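Local coordinates for uncharacterized protein AF_0060 (PDB 2P06) that is of unknown function but, as a MazG-family member that binds magnesium, probably hydrolyses nucleoside triphosphates to monophosphates and pyrophosphate, at residues M69-E74 with L88-N93. Numbering follows the deposited sequence.
Sequences MDELRE and LLDVAN. With MG (magnesium ion), chain E.
Leu-72 and Val-91 meet at about a right angle, the leucine's CD2 lying 3.7 Å from CG2 of the valine. Leu-72 is one bump: its CB points at the facing helix, and CG stands anti to the backbone N (chi1 169°), which carries CD2 into the hollow between Val-91 and Leu-88, one turn apart. The far wall of that hollow is CD2 of Leu-88, 3.7 Å from the same Leu-72 CD2, so a single methyl touches both walls. Val-91 answers as the reciprocal bump, entering the space between Met-69 and Leu-72. Its CG2 lies 3.8 Å from the backbone N of Met-69, while CG1 comes within 4.0 Å of CG in Met-69; the selenium end of that selenomethionine then turns away from the 88-93 segment, and its side chain also packs on Arg-73 of the second subunit. This interdigitation joins neighbouring helices 58-77 and 81-103, whose short segments run nearly antiparallel (157°) with axes 9.1 Å apart, and Leu-84 and Leu-65 extend the apolar seam.

On one flank of the seam the contact becomes polar. The CB atoms of Glu-71 and Asp-90 both face the opposite helix, yet no hydrogen bond links the segments; a magnesium ion fills the gap, bound by Glu-71 OE1 at 2.1 Å and, by a longer bond, Asp-90 OD2 at 2.5 Å. Two waters, with Glu-68 and Glu-87, complete the six ligands. The other carboxylate oxygen of Asp-90, OD1, forms salt bridges with Lys-38 and Arg-42 of helix 22-43, which probably help to fix its rotation. The pairs Glu-68/Glu-71 and Glu-87/Asp-90, on two adjacent helices, have the EXXE…EXXD spacing of the magnesium site in MazG-type pyrophosphohydrolases. The cation bridges Glu-71 and Asp-90 and probably offsets the repulsion between their carboxylates, consistent with a site built to hold magnesium for a nucleotide's phosphates.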
# COMPACT_ATOMS: atom_id res chain seq x y z
N MSE B 69 22.55 6.38 11.31
CA MSE B 69 22.76 7.36 10.26
C MSE B 69 24.24 7.68 10.11
O MSE B 69 24.72 7.88 8.99
CB MSE B 69 21.96 8.63 10.54
CG MSE B 69 20.48 8.46 10.33
SE MSE B 69 19.49 10.07 10.68
CE MSE B 69 20.64 11.42 10.00
N ASP B 70 24.96 7.71 11.23
CA ASP B 70 26.42 7.87 11.20
C ASP B 70 27.12 6.70 10.45
O ASP B 70 28.03 6.93 9.64
CB ASP B 70 26.97 8.04 12.62
CG ASP B 70 26.63 9.41 13.22
OD1 ASP B 70 26.27 10.34 12.44
OD2 ASP B 70 26.72 9.59 14.48
N GLU B 71 26.68 5.46 10.70
CA GLU B 71 27.20 4.30 9.97
C GLU B 71 26.90 4.38 8.47
O GLU B 71 27.71 3.97 7.66
CB GLU B 71 26.66 2.99 10.53
CG GLU B 71 27.28 2.60 11.87
CD GLU B 71 26.62 1.40 12.49
OE1 GLU B 71 25.61 0.93 11.93
OE2 GLU B 71 27.10 0.95 13.56
N LEU B 72 25.74 4.90 8.12
CA LEU B 72 25.36 5.04 6.73
C LEU B 72 26.32 6.05 6.08
O LEU B 72 26.93 5.75 5.04
CB LEU B 72 23.88 5.44 6.61
CG LEU B 72 23.30 5.89 5.27
CD1 LEU B 72 23.84 5.07 4.17
CD2 LEU B 72 21.77 5.81 5.31
N ARG B 73 26.50 7.21 6.71
CA ARG B 73 27.45 8.20 6.20
C ARG B 73 28.86 7.65 6.07
O ARG B 73 29.56 7.94 5.09
CB ARG B 73 27.47 9.44 7.10
CG ARG B 73 26.14 10.24 7.09
CD ARG B 73 26.14 11.42 8.09
NE ARG B 73 24.80 11.98 8.32
CZ ARG B 73 24.25 12.98 7.61
NH1 ARG B 73 24.90 13.54 6.58
NH2 ARG B 73 23.04 13.41 7.92
N GLU B 74 29.30 6.86 7.05
CA GLU B 74 30.61 6.21 6.97
C GLU B 74 30.72 5.25 5.76
O GLU B 74 31.76 5.21 5.10
CB GLU B 74 30.93 5.48 8.28
CG GLU B 74 32.33 4.90 8.36
CD GLU B 74 33.43 5.95 8.31
OE1 GLU B 74 33.99 6.27 9.38
OE2 GLU B 74 33.74 6.45 7.21
N LEU B 88 21.10 1.19 4.82
CA LEU B 88 19.80 1.80 4.50
C LEU B 88 18.64 1.09 5.20
O LEU B 88 17.72 1.73 5.69
CB LEU B 88 19.58 1.82 2.97
CG LEU B 88 20.54 2.70 2.17
CD1 LEU B 88 20.55 2.29 0.68
CD2 LEU B 88 20.20 4.18 2.35
N LEU B 89 18.71 -0.24 5.27
CA LEU B 89 17.74 -1.05 6.01
C LEU B 89 17.73 -0.67 7.50
O LEU B 89 16.67 -0.47 8.10
CB LEU B 89 18.03 -2.56 5.83
CG LEU B 89 17.89 -3.10 4.41
CD1 LEU B 89 18.42 -4.57 4.31
CD2 LEU B 89 16.41 -2.98 3.92
N ASP B 90 18.93 -0.54 8.08
CA ASP B 90 19.06 -0.16 9.50
C ASP B 90 18.45 1.21 9.76
O ASP B 90 17.70 1.38 10.69
CB ASP B 90 20.53 -0.13 9.93
CG ASP B 90 21.15 -1.51 10.08
OD1 ASP B 90 20.40 -2.51 10.26
OD2 ASP B 90 22.42 -1.58 10.07
N VAL B 91 18.78 2.20 8.93
CA VAL B 91 18.22 3.56 9.13
C VAL B 91 16.70 3.54 9.01
O VAL B 91 16.04 4.13 9.84
CB VAL B 91 18.85 4.62 8.23
CG1 VAL B 91 18.08 5.97 8.30
CG2 VAL B 91 20.34 4.82 8.59
N ALA B 92 16.17 2.84 8.01
CA ALA B 92 14.72 2.77 7.80
C ALA B 92 14.03 2.14 9.02
O ALA B 92 13.01 2.65 9.50
CB ALA B 92 14.36 1.97 6.53
N ASN B 93 14.60 1.04 9.51
CA ASN B 93 14.07 0.39 10.71
C ASN B 93 14.04 1.32 11.89
O ASN B 93 13.01 1.45 12.54
CB ASN B 93 14.83 -0.89 11.06
CG ASN B 93 14.27 -2.13 10.38
OD1 ASN B 93 13.07 -2.21 10.10
ND2 ASN B 93 15.13 -3.13 10.16
MG MG E . 24.08 0.14 10.74
O HOH W 1 24.61 -1.59 11.75
O HOH W 2 23.15 1.94 9.33